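Side-chain contacts in putative xanthine dehydrogenase YAGS fad-binding subunit (Escherichia coli, PDB 5G5G), which probably oxidises aldehydes as the molybdenum-bearing subunit of a periplasmic aldehyde oxidase, holding a pterin cytosine dinucleotide cofactor: residues N10-L15 with A613-N618; G518-C523 with S683-K688. One frame throughout, in Å; residues are numbered along the deposited sequence.

Contacts 1 and 2 lie side by side, their centres about 9 Å apart, where the cytosine end of the pterin cytosine dinucleotide is held. Contact 1 is partly buried and polar: a charged pair and a water join an N-terminal loop to a cofactor-binding loop. Contact 2 is fully buried and apolar: a tyrosine of helix 511-534 packs on a proline and a methionine. The two are stitched together. Lys-686 NZ of contact 2 lies 2.9 Å from Asp-13 OD1 of contact 1 in a salt bridge, and loops 613-618 and 683-688 share backbone hydrogen bonds. Both loops also supply carbonyl oxygens to the cytosine amine.

Contact 1 (N10-L15 with A613-N618); sequences NPIDQL and AGRILN. With MCN (pterin cytosine dinucleotide), chain Y.
The short 3-10 turn 11-14 faces the irregular loop 613-618, with the CA atoms of Asp-13 and Arg-615 9.9 Å apart, and the side chain of Arg-615 spans the distance. Its CG is anti to the backbone N (chi1 167°) and the chain bends at chi3, which brings the guanidinium to Asp-13. In a salt bridge, Arg-615 NH2 gives a nearly straight bond of 2.8 Å to Asp-13 OD1, met on the anti side and somewhat out of the carboxylate plane. Arg-615 NH1 adds a weak bond to the same oxygen. The carboxylate and guanidinium planes stand 78° apart. Leu-15 CD2 lies over one guanidinium face, toward its rim, 3.9 Å from Arg-615 NE. Ile-12 CG2 touches Arg-615 NH1. A water in the guanidinium plane accepts from Arg-615 NH1 and donates to Asn-10 OD1, which also takes the N-H of Ile-12 in an Asx turn. Asn-10 N donates to Asp-13 OD2 at 3.1 Å from above the carboxylate plane. Cytosine N4 donates to Arg-615 O at 2.9 Å, and Leu-617 N donates to cytosine N3. The salt bridge thus joins the N-terminal loop to a cytosine-binding loop. With Lys-686 as well, two cations meet Asp-13 OD1, which would probably favour the ionised carboxylate.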
loop_
_atom_site.group_PDB
_atom_site.type_symbol
_atom_site.label_atom_id
_atom_site.label_comp_id
_atom_site.label_asym_id
_atom_site.label_seq_id
_atom_site.Cartn_x
_atom_site.Cartn_y
_atom_site.Cartn_z
ATOM N N ASN C 10 -29.656 15.725 23.867
ATOM C CA ASN C 10 -28.601 16.686 24.181
ATOM C C ASN C 10 -28.319 17.505 22.921
ATOM O O ASN C 10 -28.937 17.246 21.893
ATOM C CB ASN C 10 -27.352 15.934 24.756
ATOM C CG ASN C 10 -26.658 15.048 23.748
ATOM O OD1 ASN C 10 -26.548 15.381 22.573
ATOM N ND2 ASN C 10 -26.095 13.936 24.232
ATOM N N PRO C 11 -27.437 18.506 22.985
ATOM C CA PRO C 11 -27.289 19.434 21.837
ATOM C C PRO C 11 -26.869 18.805 20.521
ATOM O O PRO C 11 -27.169 19.370 19.462
ATOM C CB PRO C 11 -26.241 20.447 22.331
ATOM C CG PRO C 11 -26.478 20.476 23.815
ATOM C CD PRO C 11 -26.736 19.019 24.169
ATOM N N ILE C 12 -26.166 17.661 20.560
ATOM C CA ILE C 12 -25.678 17.041 19.374
ATOM C C ILE C 12 -26.840 16.577 18.528
ATOM O O ILE C 12 -26.737 16.593 17.308
ATOM C CB ILE C 12 -24.741 15.833 19.663
ATOM C CG1 ILE C 12 -23.511 16.281 20.493
ATOM C CG2 ILE C 12 -24.286 15.148 18.375
ATOM C CD1 ILE C 12 -22.567 17.203 19.800
ATOM N N ASP C 13 -27.956 16.223 19.166
ATOM C CA ASP C 13 -29.195 15.837 18.443
ATOM C C ASP C 13 -29.740 16.846 17.416
ATOM O O ASP C 13 -30.527 16.472 16.546
ATOM C CB ASP C 13 -30.313 15.518 19.411
ATOM C CG ASP C 13 -30.054 14.237 20.237
ATOM O OD1 ASP C 13 -29.412 13.280 19.784
ATOM O OD2 ASP C 13 -30.670 14.198 21.329
ATOM N N GLN C 14 -29.357 18.117 17.542
ATOM C CA GLN C 14 -29.789 19.152 16.603
ATOM C C GLN C 14 -29.265 18.866 15.175
ATOM O O GLN C 14 -29.912 19.249 14.177
ATOM C CB GLN C 14 -29.283 20.515 17.043
ATOM C CG GLN C 14 -29.829 21.006 18.373
ATOM C CD GLN C 14 -29.163 22.294 18.821
ATOM O OE1 GLN C 14 -29.713 23.366 18.648
ATOM N NE2 GLN C 14 -27.968 22.197 19.371
ATOM N N LEU C 15 -28.078 18.267 15.107
ATOM C CA LEU C 15 -27.461 17.880 13.847
ATOM C C LEU C 15 -27.419 19.012 12.828
ATOM O O LEU C 15 -27.562 18.787 11.632
ATOM C CB LEU C 15 -28.143 16.628 13.250
ATOM C CG LEU C 15 -28.110 15.418 14.200
ATOM C CD1 LEU C 15 -28.975 14.310 13.616
ATOM C CD2 LEU C 15 -26.710 14.927 14.382
ATOM N N ALA C 613 -23.128 1.617 12.324
ATOM C CA ALA C 613 -21.994 2.022 13.159
ATOM C C ALA C 613 -22.374 3.212 14.053
ATOM O O ALA C 613 -21.630 4.180 14.251
ATOM C CB ALA C 613 -20.825 2.355 12.250
ATOM N N GLY C 614 -23.540 3.120 14.649
ATOM C CA GLY C 614 -24.114 4.261 15.422
ATOM C C GLY C 614 -24.459 5.466 14.552
ATOM O O GLY C 614 -24.549 5.369 13.329
ATOM N N ARG C 615 -24.575 6.610 15.199
ATOM C CA ARG C 615 -24.737 7.901 14.485
ATOM C C ARG C 615 -23.481 8.205 13.705
ATOM O O ARG C 615 -22.392 8.200 14.289
ATOM C CB ARG C 615 -25.006 9.003 15.486
ATOM C CG ARG C 615 -24.885 10.426 14.895
ATOM C CD ARG C 615 -25.307 11.435 15.924
ATOM N NE ARG C 615 -26.739 11.436 16.179
ATOM C CZ ARG C 615 -27.310 11.920 17.290
ATOM N NH1 ARG C 615 -26.574 12.346 18.331
ATOM N NH2 ARG C 615 -28.639 11.944 17.391
ATOM N N ILE C 616 -23.617 8.448 12.412
ATOM C CA ILE C 616 -22.483 8.841 11.599
ATOM C C ILE C 616 -22.229 10.337 11.736
ATOM O O ILE C 616 -23.133 11.169 11.569
ATOM C CB ILE C 616 -22.729 8.468 10.116
ATOM C CG1 ILE C 616 -22.905 6.936 10.001
ATOM C CG2 ILE C 616 -21.609 9.024 9.251
ATOM C CD1 ILE C 616 -21.703 6.133 10.351
ATOM N N LEU C 617 -20.998 10.678 12.057
ATOM C CA LEU C 617 -20.610 12.033 12.366
ATOM C C LEU C 617 -20.325 12.885 11.109
ATOM O O LEU C 617 -20.605 14.083 11.095
ATOM C CB LEU C 617 -19.461 12.015 13.350
ATOM C CG LEU C 617 -19.680 11.301 14.703
ATOM C CD1 LEU C 617 -18.438 11.333 15.605
ATOM C CD2 LEU C 617 -20.873 11.879 15.439
ATOM N N ASN C 618 -19.799 12.263 10.067
ATOM C CA ASN C 618 -19.609 12.925 8.783
ATOM C C ASN C 618 -19.738 11.902 7.696
ATOM O O ASN C 618 -18.848 11.050 7.508
ATOM C CB ASN C 618 -18.249 13.629 8.737
ATOM C CG ASN C 618 -18.023 14.347 7.454
ATOM O OD1 ASN C 618 -18.339 13.829 6.373
ATOM N ND2 ASN C 618 -17.398 15.533 7.542
HETATM N N1 MCN Y . -16.663 8.323 11.490
HETATM C C2 MCN Y . -17.856 9.161 11.328
HETATM N N3 MCN Y . -18.845 8.571 12.332
HETATM C C4 MCN Y . -18.823 7.498 13.104
HETATM C C5 MCN Y . -17.452 6.883 13.179
HETATM C C6 MCN Y . -16.520 7.265 12.357
HETATM O O2 MCN Y . -18.036 10.049 10.673
HETATM N N4 MCN Y . -19.759 7.005 13.834
HETATM C "C1'" MCN Y . -15.671 8.615 10.467
HETATM C C2D MCN Y . -14.886 9.944 10.778
HETATM O "O2'" MCN Y . -14.403 10.512 9.563
HETATM C "C3'" MCN Y . -13.821 9.378 11.573
HETATM C C4D MCN Y . -13.325 7.986 10.973
HETATM O O4D MCN Y . -14.679 7.582 10.445
HETATM O "O3'" MCN Y . -12.591 10.167 11.762
HETATM C "C5'" MCN Y . -12.842 6.902 11.741
HETATM O "O5'" MCN Y . -13.325 6.885 13.063
HETATM P PA MCN Y . -13.204 5.570 13.876
HETATM O O1A MCN Y . -13.484 5.930 15.334
HETATM O O2A MCN Y . -13.950 4.474 13.199
HETATM O O3A MCN Y . -11.572 5.170 13.752
HETATM P PB MCN Y . -10.445 5.792 14.670
HETATM O O1B MCN Y . -10.294 5.001 15.897
HETATM O O2B MCN Y . -10.634 7.270 14.766
HETATM O O3B MCN Y . -9.237 5.603 13.681
HETATM C C10 MCN Y . -8.515 4.299 13.653
HETATM C "C9'" MCN Y . -8.890 3.429 12.507
HETATM C "C8'" MCN Y . -8.122 2.014 12.730
HETATM S "S8'" MCN Y . -8.085 1.288 14.240
HETATM C "C7'" MCN Y . -7.429 1.635 11.774
HETATM S "S7'" MCN Y . -6.353 0.211 11.896
HETATM C "C6'" MCN Y . -7.600 2.179 10.322
HETATM C C7 MCN Y . -8.888 3.130 10.379
HETATM O "O9'" MCN Y . -8.790 4.088 11.353
HETATM N "N5'" MCN Y . -6.352 3.090 10.149
HETATM C C4A MCN Y . -6.354 4.090 9.034
HETATM N "N8'" MCN Y . -8.932 3.863 9.096
HETATM C C4B MCN Y . -7.819 4.453 8.610
HETATM N "N1'" MCN Y . -7.938 5.269 7.485
HETATM C "C2'" MCN Y . -6.905 6.107 7.050
HETATM N "N2'" MCN Y . -6.996 6.826 6.038
HETATM N "N3'" MCN Y . -5.658 5.726 7.463
HETATM C "C4'" MCN Y . -5.261 4.937 8.531
HETATM O "O4'" MCN Y . -4.164 4.602 9.016
HETATM O O HOH W 1 -26.471 13.030 21.001
#

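Contact 2 (G518-C523 with S683-K688); sequences GVYAAC and SPMKAK. With MCN (pterin cytosine dinucleotide), chain Y.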
loop_
_atom_site.group_PDB
_atom_site.type_symbol
_atom_site.label_atom_id
_atom_site.label_comp_id
_atom_site.label_asym_id
_atom_site.label_seq_id
_atom_site.Cartn_x
_atom_site.Cartn_y
_atom_site.Cartn_z
ATOM N N GLY C 518 -15.022 13.549 24.314
ATOM C CA GLY C 518 -14.269 14.405 25.241
ATOM C C GLY C 518 -14.469 15.874 24.887
ATOM O O GLY C 518 -14.530 16.719 25.757
ATOM N N VAL C 519 -14.579 16.181 23.596
ATOM C CA VAL C 519 -14.906 17.556 23.187
ATOM C C VAL C 519 -16.307 17.926 23.680
ATOM O O VAL C 519 -16.508 19.015 24.262
ATOM C CB VAL C 519 -14.735 17.754 21.631
ATOM C CG1 VAL C 519 -15.335 19.093 21.171
ATOM C CG2 VAL C 519 -13.294 17.625 21.252
ATOM N N TYR C 520 -17.248 16.993 23.584
ATOM C CA TYR C 520 -18.571 17.168 24.178
ATOM C C TYR C 520 -18.473 17.573 25.655
ATOM O O TYR C 520 -19.100 18.549 26.106
ATOM C CB TYR C 520 -19.416 15.891 24.014
ATOM C CG TYR C 520 -20.785 15.969 24.628
ATOM C CD1 TYR C 520 -20.991 15.742 25.998
ATOM C CD2 TYR C 520 -21.886 16.349 23.852
ATOM C CE1 TYR C 520 -22.241 15.846 26.569
ATOM C CE2 TYR C 520 -23.149 16.441 24.413
ATOM C CZ TYR C 520 -23.322 16.198 25.775
ATOM O OH TYR C 520 -24.582 16.310 26.324
ATOM N N ALA C 521 -17.659 16.836 26.405
ATOM C CA ALA C 521 -17.517 17.082 27.834
ATOM C C ALA C 521 -16.945 18.460 28.080
ATOM O O ALA C 521 -17.473 19.202 28.910
ATOM C CB ALA C 521 -16.654 16.010 28.449
ATOM N N ALA C 522 -15.906 18.820 27.323
ATOM C CA ALA C 522 -15.274 20.147 27.460
ATOM C C ALA C 522 -16.267 21.274 27.071
ATOM O O ALA C 522 -16.388 22.274 27.775
ATOM C CB ALA C 522 -13.977 20.244 26.689
ATOM N N CYS C 523 -17.024 21.050 26.000
ATOM C CA CYS C 523 -17.976 22.033 25.555
ATOM C C CYS C 523 -19.130 22.208 26.544
ATOM O O CYS C 523 -19.645 23.311 26.650
ATOM C CB CYS C 523 -18.502 21.739 24.151
ATOM S SG CYS C 523 -17.289 21.949 22.858
ATOM N N SER C 683 -22.352 6.541 24.052
ATOM C CA SER C 683 -21.746 7.798 24.487
ATOM C C SER C 683 -22.708 8.926 24.288
ATOM O O SER C 683 -23.749 8.722 23.690
ATOM C CB SER C 683 -20.485 8.098 23.678
ATOM O OG SER C 683 -20.846 8.527 22.339
ATOM N N PRO C 684 -22.329 10.161 24.710
ATOM C CA PRO C 684 -23.220 11.317 24.436
ATOM C C PRO C 684 -23.345 11.650 22.923
ATOM O O PRO C 684 -24.283 12.294 22.518
ATOM C CB PRO C 684 -22.561 12.492 25.174
ATOM C CG PRO C 684 -21.689 11.820 26.209
ATOM C CD PRO C 684 -21.206 10.522 25.595
ATOM N N MET C 685 -22.371 11.226 22.142
ATOM C CA MET C 685 -22.409 11.396 20.697
ATOM C C MET C 685 -23.337 10.404 19.993
ATOM O O MET C 685 -23.787 10.637 18.882
ATOM C CB MET C 685 -20.979 11.279 20.100
ATOM C CG MET C 685 -20.019 12.329 20.602
ATOM S SD MET C 685 -20.467 14.042 20.299
ATOM C CE MET C 685 -20.368 14.085 18.523
ATOM N N LYS C 686 -23.537 9.260 20.630
ATOM C CA LYS C 686 -24.352 8.151 20.115
ATOM C C LYS C 686 -23.759 7.474 18.870
ATOM O O LYS C 686 -24.451 6.798 18.120
ATOM C CB LYS C 686 -25.803 8.631 19.915
ATOM C CG LYS C 686 -26.330 9.371 21.134
ATOM C CD LYS C 686 -27.788 9.808 20.951
ATOM C CE LYS C 686 -28.303 10.521 22.192
ATOM N NZ LYS C 686 -29.501 11.346 21.916
ATOM N N ALA C 687 -22.437 7.644 18.722
ATOM C CA ALA C 687 -21.680 7.166 17.629
ATOM C C ALA C 687 -20.976 5.880 18.020
ATOM O O ALA C 687 -20.679 5.648 19.206
ATOM C CB ALA C 687 -20.631 8.180 17.222
ATOM N N LYS C 688 -20.683 5.070 17.008
ATOM C CA LYS C 688 -19.788 3.911 17.197
ATOM C C LYS C 688 -18.726 3.907 16.099
ATOM O O LYS C 688 -18.792 4.690 15.127
ATOM C CB LYS C 688 -20.582 2.588 17.232
ATOM C CG LYS C 688 -21.507 2.530 18.439
ATOM C CD LYS C 688 -22.286 1.200 18.555
ATOM C CE LYS C 688 -23.280 1.068 17.431
ATOM N NZ LYS C 688 -24.243 -0.034 17.795
HETATM N N1 MCN Y . -16.663 8.323 11.490
HETATM C C2 MCN Y . -17.856 9.161 11.328
HETATM N N3 MCN Y . -18.845 8.571 12.332
HETATM C C4 MCN Y . -18.823 7.498 13.104
HETATM C C5 MCN Y . -17.452 6.883 13.179
HETATM C C6 MCN Y . -16.520 7.265 12.357
HETATM O O2 MCN Y . -18.036 10.049 10.673
HETATM N N4 MCN Y . -19.759 7.005 13.834
HETATM C "C1'" MCN Y . -15.671 8.615 10.467
HETATM C C2D MCN Y . -14.886 9.944 10.778
HETATM O "O2'" MCN Y . -14.403 10.512 9.563
HETATM C "C3'" MCN Y . -13.821 9.378 11.573
HETATM C C4D MCN Y . -13.325 7.986 10.973
HETATM O O4D MCN Y . -14.679 7.582 10.445
HETATM O "O3'" MCN Y . -12.591 10.167 11.762
HETATM C "C5'" MCN Y . -12.842 6.902 11.741
HETATM O "O5'" MCN Y . -13.325 6.885 13.063
HETATM P PA MCN Y . -13.204 5.570 13.876
HETATM O O1A MCN Y . -13.484 5.930 15.334
HETATM O O2A MCN Y . -13.950 4.474 13.199
HETATM O O3A MCN Y . -11.572 5.170 13.752
HETATM P PB MCN Y . -10.445 5.792 14.670
HETATM O O1B MCN Y . -10.294 5.001 15.897
HETATM O O2B MCN Y . -10.634 7.270 14.766
HETATM O O3B MCN Y . -9.237 5.603 13.681
HETATM C C10 MCN Y . -8.515 4.299 13.653
HETATM C "C9'" MCN Y . -8.890 3.429 12.507
HETATM C "C8'" MCN Y . -8.122 2.014 12.730
HETATM S "S8'" MCN Y . -8.085 1.288 14.240
HETATM C "C7'" MCN Y . -7.429 1.635 11.774
HETATM S "S7'" MCN Y . -6.353 0.211 11.896
HETATM C "C6'" MCN Y . -7.600 2.179 10.322
HETATM C C7 MCN Y . -8.888 3.130 10.379
HETATM O "O9'" MCN Y . -8.790 4.088 11.353
HETATM N "N5'" MCN Y . -6.352 3.090 10.149
HETATM C C4A MCN Y . -6.354 4.090 9.034
HETATM N "N8'" MCN Y . -8.932 3.863 9.096
HETATM C C4B MCN Y . -7.819 4.453 8.610
HETATM N "N1'" MCN Y . -7.938 5.269 7.485
HETATM C "C2'" MCN Y . -6.905 6.107 7.050
HETATM N "N2'" MCN Y . -6.996 6.826 6.038
HETATM N "N3'" MCN Y . -5.658 5.726 7.463
HETATM C "C4'" MCN Y . -5.261 4.937 8.531
HETATM O "O4'" MCN Y . -4.164 4.602 9.016
#
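Pro-684 CB sits over the centre of one face of the Tyr-520 ring, 3.6 Å from the centroid and 11° off the normal, a CH-pi contact. Pro-684 CG lies farther over the CD1-CE1 side of the ring, 4.0 Å from Tyr-520 CD1. Met-685 SD approaches the ring obliquely and meets Tyr-520 CB at 4.3 Å. Ile-12 also touches Tyr-520, and at the hydroxyl end Tyr-520 OH packs on Asn-10 CB. Tyr-520 CG is anti to the backbone N (chi1 179°), which carries the ring out from the helix and across the proline. Pro-684 and Met-685 are the central residues of a type I turn from Ser-683 to Lys-686. Ser-683 OG accepts from Lys-686 N at 3.3 Å in an ST motif and, weakly, from Met-685 N. Replacing Tyr-520 by alanine removes the ring, and this would probably open a gap over Pro-684 CB and end the CH-pi contact, though CB would stay beside Met-685 SD. Beyond the turn, cytosine N4 donates to Lys-688 O at 2.8 Å. Tyr-520 also touches Met-483 of helix 472-484, while Val-519, Ala-522 and Cys-523 pack on strand 447-453. Thus the loop between strand 669-674 and helix 698-710 rests on helix 511-534, with Met-685 also reaching Thr-479 of helix 472-484.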